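Local coordinates for protein pyroglutatmate porin OpdO (Pseudomonas aeruginosa, PDB 3SZV) that probably forms a channel across the bacterial outer membrane for small carboxylates such as pyroglutamate, as a beta-barrel porin of the OprD family, at residues P132-N137 with I289-Y295; S236-R242 with G261-R267; G371-A377 with E389-S395. One frame throughout, in Å; residues are numbered along the deposited sequence. Where two conformers were deposited one is given.

Contact 1 (P132-N137 with I289-Y295)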
loop_
_atom_site.group_PDB
_atom_site.type_symbol
_atom_site.label_atom_id
_atom_site.label_comp_id
_atom_site.label_asym_id
_atom_site.label_seq_id
_atom_site.Cartn_x
_atom_site.Cartn_y
_atom_site.Cartn_z
ATOM N N PRO A 132 3.988 0.832 8.130
ATOM C CA PRO A 132 5.130 1.649 7.710
ATOM C C PRO A 132 6.255 0.826 7.084
ATOM O O PRO A 132 6.825 1.278 6.075
ATOM C CB PRO A 132 5.569 2.319 9.020
ATOM C CG PRO A 132 4.256 2.485 9.764
ATOM C CD PRO A 132 3.520 1.191 9.490
ATOM N N LEU A 133 6.585 -0.334 7.636
ATOM C CA LEU A 133 7.757 -1.083 7.159
ATOM C C LEU A 133 7.450 -2.088 6.060
ATOM O O LEU A 133 8.376 -2.630 5.451
ATOM C CB LEU A 133 8.471 -1.775 8.324
ATOM C CG LEU A 133 9.030 -0.788 9.352
ATOM C CD1 LEU A 133 9.730 -1.594 10.446
ATOM C CD2 LEU A 133 10.016 0.207 8.733
ATOM N N VAL A 134 6.169 -2.360 5.827
ATOM C CA VAL A 134 5.783 -3.249 4.733
ATOM C C VAL A 134 4.335 -3.032 4.362
ATOM O O VAL A 134 3.447 -3.085 5.220
ATOM C CB VAL A 134 6.064 -4.722 5.066
ATOM C CG1 VAL A 134 5.351 -5.166 6.348
ATOM C CG2 VAL A 134 5.616 -5.604 3.904
ATOM N N SER A 135 4.108 -2.746 3.082
ATOM C CA SER A 135 2.756 -2.512 2.568
ATOM C C SER A 135 2.551 -3.239 1.258
ATOM O O SER A 135 3.305 -3.030 0.304
ATOM C CB SER A 135 2.522 -1.023 2.314
ATOM O OG SER A 135 2.460 -0.269 3.531
ATOM N N ALA A 136 1.527 -4.082 1.203
ATOM C CA ALA A 136 1.198 -4.800 -0.027
ATOM C C ALA A 136 0.603 -3.857 -1.051
ATOM O O ALA A 136 -0.235 -3.016 -0.726
ATOM C CB ALA A 136 0.231 -5.940 0.271
ATOM N N ASN A 137 1.035 -4.004 -2.299
ATOM C CA ASN A 137 0.553 -3.167 -3.386
ATOM C C ASN A 137 -0.757 -3.650 -3.986
ATOM O O ASN A 137 -1.004 -4.858 -4.082
ATOM C CB ASN A 137 1.593 -3.141 -4.495
ATOM C CG ASN A 137 1.119 -2.377 -5.699
ATOM O OD1 ASN A 137 0.480 -2.938 -6.599
ATOM N ND2 ASN A 137 1.399 -1.081 -5.721
ATOM N N ILE A 289 10.783 -3.811 0.546
ATOM C CA ILE A 289 10.616 -5.062 -0.166
ATOM C C ILE A 289 10.257 -4.794 -1.633
ATOM O O ILE A 289 9.321 -4.055 -1.938
ATOM C CB ILE A 289 9.542 -5.905 0.527
ATOM C CG1 ILE A 289 10.086 -6.444 1.844
ATOM C CG2 ILE A 289 9.112 -7.056 -0.363
ATOM C CD1 ILE A 289 9.013 -6.939 2.784
ATOM N N ALA A 290 11.044 -5.357 -2.551
ATOM C CA ALA A 290 10.782 -5.154 -3.974
ATOM C C ALA A 290 9.382 -5.635 -4.332
ATOM O O ALA A 290 8.969 -6.719 -3.890
ATOM C CB ALA A 290 11.830 -5.896 -4.828
ATOM N N GLY A 291 8.671 -4.834 -5.117
ATOM C CA GLY A 291 7.319 -5.192 -5.516
ATOM C C GLY A 291 6.261 -4.586 -4.618
ATOM O O GLY A 291 5.074 -4.578 -4.982
ATOM N N SER A 292 6.682 -4.094 -3.455
ATOM C CA SER A 292 5.743 -3.547 -2.471
ATOM C C SER A 292 5.813 -2.022 -2.418
ATOM O O SER A 292 6.570 -1.401 -3.172
ATOM C CB SER A 292 5.997 -4.172 -1.098
ATOM O OG SER A 292 7.146 -3.609 -0.488
ATOM N N ASP A 293 5.010 -1.402 -1.562
ATOM C CA ASP A 293 4.920 0.059 -1.527
ATOM C C ASP A 293 5.752 0.641 -0.386
ATOM O O ASP A 293 5.598 0.231 0.770
ATOM C CB ASP A 293 3.465 0.512 -1.328
ATOM C CG ASP A 293 2.598 0.313 -2.550
ATOM O OD1 ASP A 293 3.107 -0.098 -3.611
ATOM O OD2 ASP A 293 1.393 0.613 -2.442
ATOM N N PRO A 294 6.612 1.613 -0.690
ATOM C CA PRO A 294 7.394 2.249 0.376
ATOM C C PRO A 294 6.558 3.294 1.094
ATOM O O PRO A 294 5.729 3.963 0.460
ATOM C CB PRO A 294 8.548 2.911 -0.400
ATOM C CG PRO A 294 7.911 3.308 -1.727
ATOM C CD PRO A 294 6.919 2.167 -2.026
ATOM N N TYR A 295 6.797 3.474 2.396
ATOM C CA TYR A 295 5.999 4.416 3.177
ATOM C C TYR A 295 6.625 5.811 3.146
ATOM O O TYR A 295 6.953 6.398 4.187
ATOM C CB TYR A 295 5.846 3.902 4.610
ATOM C CG TYR A 295 4.675 4.483 5.368
ATOM C CD1 TYR A 295 3.382 4.344 4.893
ATOM C CD2 TYR A 295 4.856 5.128 6.583
ATOM C CE1 TYR A 295 2.300 4.858 5.608
ATOM C CE2 TYR A 295 3.793 5.638 7.301
ATOM C CZ TYR A 295 2.521 5.511 6.803
ATOM O OH TYR A 295 1.455 6.026 7.518
HETATM O O HOH W 1 8.574 1.850 4.040
HETATM O O HOH W 2 9.034 -3.003 2.728
HETATM O O HOH W 3 6.614 -2.168 1.651
HETATM O O HOH W 4 5.062 0.541 3.549
#
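Ser135 and Asp293 are the backbone meeting point of two irregular loop segments that run in roughly opposite directions, with Ser135 CA 5.3 Å from Asp293 CA. Only one direct backbone bond joins them, Asp293 N to Ser135 O at 3.0 Å, almost straight at the hydrogen (178°). Residues 289-292 form a type II beta turn, with Gly291 at the position where the backbone turns to positive phi. Ser292 OG secures this turn further, donating to Ile289 O at 2.7 Å from the same face of the carbonyl as Ser292 N. Ordered waters bridge the two segments at several points. One molecule accepts from Ser135 N and donates to Ser292 OG and Asp293 O; two others link Pro132 O to Tyr295 N and Leu133 O to Ile289 N. The loops belong to the connections between strands 120-124 and 145-147 and between strands 271-281 and 311-320. They meet near the middle of the chain, consistent with the inward-folded loops that narrow the pore in OprD-type barrels. Asn137 ND2 donates to the syn lone pair of Asp293 OD1 at 2.9 Å; this oxygen lies close to the amide plane, almost straight ahead of the N-H, although the carboxylate and amide planes stand 83° apart. The same amide is held from outside by Thr139 and Asn172, so its orientation is well fixed. At the other end, Pro132 CA sits over a face of Tyr295, 4.0 Å from the ring centroid, in a CH-pi contact. With Tyr295 CG anti to the backbone N and beside the carbonyl carbon (chi1 -159°), the ring lies alongside the proline. Val134 CG2 meets Ile289 CD1 at 3.8 Å, beside Phe192 of strand 186-200.

Contact 2 (S236-R242 with G261-R267)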
loop_
_atom_site.group_PDB
_atom_site.type_symbol
_atom_site.label_atom_id
_atom_site.label_comp_id
_atom_site.label_asym_id
_atom_site.label_seq_id
_atom_site.Cartn_x
_atom_site.Cartn_y
_atom_site.Cartn_z
ATOM N N SER A 236 -9.663 21.253 7.945
ATOM C CA SER A 236 -8.786 20.456 8.784
ATOM C C SER A 236 -7.361 20.439 8.260
ATOM O O SER A 236 -7.120 20.667 7.071
ATOM C CB SER A 236 -9.315 19.025 8.894
ATOM O OG SER A 236 -9.228 18.344 7.652
ATOM N N LEU A 237 -6.421 20.172 9.160
ATOM C CA LEU A 237 -5.014 20.077 8.807
ATOM C C LEU A 237 -4.423 18.838 9.445
ATOM O O LEU A 237 -4.456 18.678 10.670
ATOM C CB LEU A 237 -4.250 21.317 9.279
ATOM C CG LEU A 237 -2.750 21.300 8.987
ATOM C CD1 LEU A 237 -2.519 21.285 7.487
ATOM C CD2 LEU A 237 -2.054 22.494 9.625
ATOM N N LYS A 238 -3.890 17.956 8.608
ATOM C CA LYS A 238 -3.172 16.781 9.074
ATOM C C LYS A 238 -1.687 17.027 8.857
ATOM O O LYS A 238 -1.262 17.425 7.762
ATOM C CB LYS A 238 -3.619 15.535 8.294
ATOM C CG LYS A 238 -3.021 14.227 8.780
ATOM C CD LYS A 238 -3.463 13.056 7.892
ATOM C CE LYS A 238 -2.724 11.770 8.239
ATOM N NZ LYS A 238 -3.067 10.648 7.302
ATOM N N SER A 239 -0.899 16.792 9.900
ATOM C CA SER A 239 0.552 16.933 9.815
ATOM C C SER A 239 1.160 15.571 10.068
ATOM O O SER A 239 0.926 14.976 11.123
ATOM C CB SER A 239 1.045 17.917 10.876
ATOM O OG SER A 239 0.486 19.202 10.687
ATOM N N ASP A 240 1.943 15.081 9.110
ATOM C CA ASP A 240 2.418 13.694 9.103
ATOM C C ASP A 240 3.943 13.722 8.969
ATOM O O ASP A 240 4.472 14.073 7.916
ATOM C CB ASP A 240 1.726 12.963 7.931
ATOM C CG ASP A 240 2.117 11.491 7.786
ATOM O OD1 ASP A 240 3.177 11.060 8.278
ATOM O OD2 ASP A 240 1.329 10.774 7.123
ATOM N N LEU A 241 4.635 13.393 10.059
ATOM C CA LEU A 241 6.100 13.405 10.103
ATOM C C LEU A 241 6.634 11.983 10.186
ATOM O O LEU A 241 6.148 11.177 10.985
ATOM C CB LEU A 241 6.592 14.187 11.325
ATOM C CG LEU A 241 6.072 15.610 11.453
ATOM C CD1 LEU A 241 6.666 16.253 12.706
ATOM C CD2 LEU A 241 6.442 16.395 10.201
ATOM N N ARG A 242 7.662 11.691 9.394
ATOM C CA ARG A 242 8.189 10.330 9.274
ATOM C C ARG A 242 9.695 10.329 9.313
ATOM O O ARG A 242 10.344 11.177 8.697
ATOM C CB ARG A 242 7.748 9.699 7.948
ATOM C CG ARG A 242 6.236 9.661 7.781
ATOM C CD ARG A 242 5.822 8.957 6.506
ATOM N NE ARG A 242 4.386 9.153 6.310
ATOM C CZ ARG A 242 3.711 8.703 5.260
ATOM N NH1 ARG A 242 4.337 7.986 4.339
ATOM N NH2 ARG A 242 2.415 8.950 5.142
ATOM N N GLY A 261 10.385 12.453 6.075
ATOM C CA GLY A 261 9.264 12.950 5.306
ATOM C C GLY A 261 8.338 13.790 6.162
ATOM O O GLY A 261 8.157 13.531 7.350
ATOM N N ALA A 262 7.768 14.817 5.541
ATOM C CA ALA A 262 6.729 15.612 6.185
ATOM C C ALA A 262 5.644 15.893 5.158
ATOM O O ALA A 262 5.930 16.322 4.041
ATOM C CB ALA A 262 7.317 16.918 6.724
ATOM N N LEU A 263 4.395 15.627 5.525
ATOM C CA LEU A 263 3.276 15.869 4.626
ATOM C C LEU A 263 2.193 16.582 5.401
ATOM O O LEU A 263 1.732 16.099 6.425
ATOM C CB LEU A 263 2.728 14.558 4.066
ATOM C CG LEU A 263 1.610 14.672 3.034
ATOM C CD1 LEU A 263 2.090 15.355 1.769
ATOM C CD2 LEU A 263 1.088 13.284 2.697
ATOM N N PHE A 264 1.830 17.755 4.904
ATOM C CA PHE A 264 0.806 18.577 5.520
ATOM C C PHE A 264 -0.380 18.611 4.571
ATOM O O PHE A 264 -0.260 19.052 3.425
ATOM C CB PHE A 264 1.367 19.978 5.774
ATOM C CG PHE A 264 2.537 19.987 6.708
ATOM C CD1 PHE A 264 2.347 19.983 8.079
ATOM C CD2 PHE A 264 3.833 19.972 6.213
ATOM C CE1 PHE A 264 3.429 19.972 8.946
ATOM C CE2 PHE A 264 4.926 19.966 7.081
ATOM C CZ PHE A 264 4.717 19.962 8.442
ATOM N N SER A 265 -1.522 18.118 5.054
ATOM C CA SER A 265 -2.722 17.970 4.234
ATOM C C SER A 265 -3.839 18.858 4.769
ATOM O O SER A 265 -4.347 18.646 5.870
ATOM C CB SER A 265 -3.168 16.503 4.231
ATOM O OG SER A 265 -2.143 15.659 3.717
ATOM N N LEU A 266 -4.202 19.860 3.975
ATOM C CA LEU A 266 -5.205 20.840 4.354
ATOM C C LEU A 266 -6.492 20.542 3.607
ATOM O O LEU A 266 -6.500 20.419 2.385
ATOM C CB LEU A 266 -4.703 22.238 3.989
ATOM C CG LEU A 266 -5.581 23.446 4.311
ATOM C CD1 LEU A 266 -5.874 23.521 5.805
ATOM C CD2 LEU A 266 -4.896 24.715 3.828
ATOM N N ARG A 267 -7.587 20.415 4.343
ATOM C CA ARG A 267 -8.885 20.262 3.709
ATOM C C ARG A 267 -9.663 21.554 3.900
ATOM O O ARG A 267 -9.734 22.089 5.007
ATOM C CB ARG A 267 -9.639 19.070 4.303
ATOM C CG ARG A 267 -11.007 18.805 3.669
ATOM C CD ARG A 267 -10.875 18.425 2.197
ATOM N NE ARG A 267 -12.115 17.875 1.654
ATOM C CZ ARG A 267 -12.271 17.474 0.396
ATOM N NH1 ARG A 267 -11.264 17.563 -0.466
ATOM N NH2 ARG A 267 -13.435 16.982 -0.004
HETATM O O HOH W 5 -6.811 17.367 6.473
#
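Ser236 through Arg242 pair one-to-one with Arg267 back to Gly261 in a regular antiparallel ladder whose short strand axes lie 170° apart, with hydrogen-bonded pairs at Ser236-Arg267, Lys238-Ser265, Asp240-Leu263 and Arg242-Gly261. The ladder belongs to a beta hairpin, strands 236-248 and 256-268, in the wall of the porin barrel. Leu237, Ser239, Leu241, Ala262, Phe264 and Leu266 share one face; a bound detergent touches Ala262, so this is probably the lipid-facing side. There Leu241 CD2 rests on Ala262 CB at 3.6 Å, while Leu237 CD1 approaches Leu266 CB at 4.2 Å. Between these pairs, Ser239 OG comes to the edge of the Phe264 ring near its plane, 3.3 Å from Phe264 CD1. Ser239 OG and Phe264 CG each stand opposite their own carbonyl carbon and beside the backbone N (chi1 -61° in both), which brings hydroxyl and ring together across the non-hydrogen-bonded pair. The opposite face is more polar. Along its own strand, Arg242 grips Asp240 side-on, NE to OD1 at 3.0 Å and NH2 to OD2 at 2.9 Å. Both carboxylate oxygens lie close to the guanidinium plane, whereas the nitrogens approach from above the carboxylate plane. This paired salt bridge fixes the rotation of the guanidinium, which also makes a cation-pi contact with Tyr295. Near Arg267, a water donates to Ser265 O at 2.8 Å and hydrogen-bonds to Ser236 OG at 2.9 Å.

Contact 3 (G371-A377 with E389-S395)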
loop_
_atom_site.group_PDB
_atom_site.type_symbol
_atom_site.label_atom_id
_atom_site.label_comp_id
_atom_site.label_asym_id
_atom_site.label_seq_id
_atom_site.Cartn_x
_atom_site.Cartn_y
_atom_site.Cartn_z
ATOM N N GLY A 371 -17.091 1.892 -11.650
ATOM C CA GLY A 371 -16.184 3.023 -11.576
ATOM C C GLY A 371 -15.170 3.036 -12.696
ATOM O O GLY A 371 -14.732 1.988 -13.163
ATOM N N VAL A 372 -14.798 4.234 -13.129
ATOM C CA VAL A 372 -13.729 4.392 -14.100
ATOM C C VAL A 372 -12.728 5.401 -13.556
ATOM O O VAL A 372 -13.113 6.430 -13.008
ATOM C CB VAL A 372 -14.264 4.866 -15.465
ATOM C CG1 VAL A 372 -14.982 6.199 -15.323
ATOM C CG2 VAL A 372 -13.135 4.960 -16.482
ATOM N N LYS A 373 -11.445 5.094 -13.696
ATOM C CA LYS A 373 -10.387 5.985 -13.256
ATOM C C LYS A 373 -9.313 6.063 -14.321
ATOM O O LYS A 373 -8.829 5.038 -14.808
ATOM C CB LYS A 373 -9.776 5.505 -11.937
ATOM C CG LYS A 373 -8.650 6.416 -11.443
ATOM C CD LYS A 373 -8.106 5.989 -10.089
ATOM C CE LYS A 373 -9.098 6.325 -8.991
ATOM N NZ LYS A 373 -9.554 7.734 -9.150
ATOM N N TRP A 374 -8.950 7.290 -14.679
ATOM C CA TRP A 374 -7.840 7.546 -15.585
ATOM C C TRP A 374 -6.700 8.179 -14.793
ATOM O O TRP A 374 -6.874 9.206 -14.139
ATOM C CB TRP A 374 -8.298 8.462 -16.735
ATOM C CG TRP A 374 -7.184 9.029 -17.574
ATOM C CD1 TRP A 374 -6.131 8.352 -18.122
ATOM C CD2 TRP A 374 -7.026 10.399 -17.971
ATOM N NE1 TRP A 374 -5.325 9.215 -18.827
ATOM C CE2 TRP A 374 -5.852 10.478 -18.750
ATOM C CE3 TRP A 374 -7.762 11.567 -17.740
ATOM C CZ2 TRP A 374 -5.395 11.678 -19.299
ATOM C CZ3 TRP A 374 -7.308 12.757 -18.283
ATOM C CH2 TRP A 374 -6.134 12.804 -19.053
ATOM N N ARG A 375 -5.530 7.548 -14.834
ATOM C CA ARG A 375 -4.355 8.047 -14.129
ATOM C C ARG A 375 -3.263 8.354 -15.142
ATOM O O ARG A 375 -2.773 7.459 -15.832
ATOM C CB ARG A 375 -3.846 7.013 -13.118
ATOM C CG ARG A 375 -4.932 6.493 -12.176
ATOM C CD ARG A 375 -4.352 5.573 -11.100
ATOM N NE ARG A 375 -3.405 6.293 -10.259
ATOM C CZ ARG A 375 -2.337 5.751 -9.676
ATOM N NH1 ARG A 375 -2.054 4.460 -9.834
ATOM N NH2 ARG A 375 -1.527 6.513 -8.944
ATOM N N ASN A 376 -2.881 9.621 -15.237
ATOM C CA ASN A 376 -1.900 10.041 -16.215
ATOM C C ASN A 376 -0.662 10.555 -15.491
ATOM O O ASN A 376 -0.770 11.322 -14.535
ATOM C CB ASN A 376 -2.529 11.125 -17.100
ATOM C CG ASN A 376 -1.522 11.848 -17.964
ATOM O OD1 ASN A 376 -1.223 13.019 -17.727
ATOM N ND2 ASN A 376 -0.997 11.165 -18.975
ATOM N N ALA A 377 0.512 10.106 -15.917
ATOM C CA ALA A 377 1.753 10.535 -15.287
ATOM C C ALA A 377 2.808 10.881 -16.323
ATOM O O ALA A 377 2.866 10.281 -17.404
ATOM C CB ALA A 377 2.279 9.461 -14.363
ATOM N N GLU A 389 2.939 7.862 -18.858
ATOM C CA GLU A 389 2.170 6.669 -18.552
ATOM C C GLU A 389 0.701 7.020 -18.424
ATOM O O GLU A 389 0.334 8.009 -17.786
ATOM C CB GLU A 389 2.684 6.058 -17.248
ATOM C CG GLU A 389 1.954 4.810 -16.788
ATOM C CD GLU A 389 2.525 4.288 -15.488
ATOM O OE1 GLU A 389 3.632 3.715 -15.506
ATOM O OE2 GLU A 389 1.880 4.477 -14.441
ATOM N N ASN A 390 -0.143 6.204 -19.038
ATOM C CA ASN A 390 -1.574 6.319 -18.826
ATOM C C ASN A 390 -2.112 4.997 -18.317
ATOM O O ASN A 390 -1.725 3.937 -18.808
ATOM C CB ASN A 390 -2.285 6.732 -20.116
ATOM C CG ASN A 390 -2.041 8.184 -20.466
ATOM O OD1 ASN A 390 -2.748 9.074 -19.995
ATOM N ND2 ASN A 390 -1.034 8.434 -21.301
ATOM N N ARG A 391 -2.970 5.067 -17.303
ATOM C CA ARG A 391 -3.708 3.900 -16.828
ATOM C C ARG A 391 -5.188 4.194 -16.946
ATOM O O ARG A 391 -5.642 5.305 -16.664
ATOM C CB ARG A 391 -3.371 3.573 -15.374
ATOM C CG ARG A 391 -1.893 3.358 -15.105
ATOM C CD ARG A 391 -1.611 2.971 -13.662
ATOM N NE ARG A 391 -0.175 2.994 -13.394
ATOM C CZ ARG A 391 0.423 2.349 -12.396
ATOM N NH1 ARG A 391 -0.285 1.608 -11.554
ATOM N NH2 ARG A 391 1.739 2.444 -12.246
ATOM N N LEU A 392 -5.946 3.196 -17.379
ATOM C CA LEU A 392 -7.390 3.304 -17.386
ATOM C C LEU A 392 -7.901 2.076 -16.669
ATOM O O LEU A 392 -7.615 0.950 -17.083
ATOM C CB LEU A 392 -7.942 3.342 -18.808
ATOM C CG LEU A 392 -9.442 3.611 -18.896
ATOM C CD1 LEU A 392 -9.781 4.918 -18.186
ATOM C CD2 LEU A 392 -9.900 3.645 -20.347
ATOM N N ILE A 393 -8.627 2.288 -15.580
ATOM C CA ILE A 393 -9.121 1.180 -14.778
ATOM C C ILE A 393 -10.634 1.251 -14.650
ATOM O O ILE A 393 -11.186 2.247 -14.177
ATOM C CB ILE A 393 -8.497 1.177 -13.369
ATOM C CG1 ILE A 393 -6.979 1.383 -13.447
ATOM C CG2 ILE A 393 -8.840 -0.118 -12.631
ATOM C CD1 ILE A 393 -6.539 2.823 -13.251
ATOM N N LEU A 394 -11.297 0.192 -15.097
ATOM C CA LEU A 394 -12.732 0.029 -14.882
ATOM C C LEU A 394 -12.912 -1.000 -13.779
ATOM O O LEU A 394 -12.285 -2.066 -13.801
ATOM C CB LEU A 394 -13.422 -0.445 -16.158
ATOM C CG LEU A 394 -13.713 0.574 -17.260
ATOM C CD1 LEU A 394 -12.501 1.433 -17.574
ATOM C CD2 LEU A 394 -14.199 -0.145 -18.511
ATOM N N SER A 395 -13.758 -0.694 -12.803
ATOM C CA SER A 395 -13.943 -1.573 -11.659
ATOM C C SER A 395 -15.415 -1.708 -11.297
ATOM O O SER A 395 -16.185 -0.759 -11.414
ATOM C CB SER A 395 -13.156 -1.049 -10.452
ATOM O OG SER A 395 -13.320 -1.896 -9.324
HETATM O O HOH W 6 -3.605 2.157 -10.891
#
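Val372 CG2 touches one methyl of each of two leucines of the facing strand, 3.7 Å from Leu394 CD1 and 3.8 Å from Leu392 CD1. Leu394 lies alongside the valine, whereas Leu392 slants across it and reaches on to Trp374 CB. This cluster occupies one face, probably the outer surface, of an antiparallel hairpin ladder in which Gly371 pairs with Ser395 and Ala377 with Glu389. Further along it, apolar packing gives way to a small polar network. Asn390 OD1 accepts from Trp374 NE1 at 2.8 Å on a lone pair, the indole and amide being nearly coplanar (8° between planes). It also accepts from Asn376 ND2 at 2.9 Å, but that donor lies above the carbonyl plane and the bond is more bent. Trp374 CG, trans to the backbone N and next to the carbonyl carbon (chi1 168°), carries the indole edge over to the neighbouring strand. The other face probably lines the pore, its arginines recalling the basic ladder of OprD-family carboxylate channels. Arg375 and Arg391 lie side by side, guanidinium planes 68° apart. Arg375 NH1 donates to a water at 3.0 Å, which receives a weak bond from Arg391 NH1. Glu389 OE2 takes Arg391 NE, at 2.7 Å, Arg391 NH2 and Gln301, while OE1 forms a salt bridge with Arg36; this carboxylate would probably offset part of the positive charge. Strand 371-381 is flanked by strand 346-361, and strand 387-399 pairs with strand 24-38, the seam where the last strand meets the first and closes the barrel.

How the contacts relate
Contacts 2 and 3 are hairpin ladders in separate parts of the barrel wall, their centres about 26 Å apart, whereas contact 1 joins loops in the interior that probably narrow the channel, toward which the charged faces of contacts 2 and 3 probably point. Its centre lies about 20 Å from that of contact 2 and about 22 Å from that of contact 3. In sequence, contact 2 is nested within the loop closed by contact 1, and contact 3 follows both. Interior and wall meet directly at contacts 1 and 2, where Arg242 NH1 probably hydrogen-bonds to Tyr295 O at 3.1 Å. Contact 3 stays about 7 Å from contact 1 between nearest atoms. Detergent touches contact 2 but not contact 3.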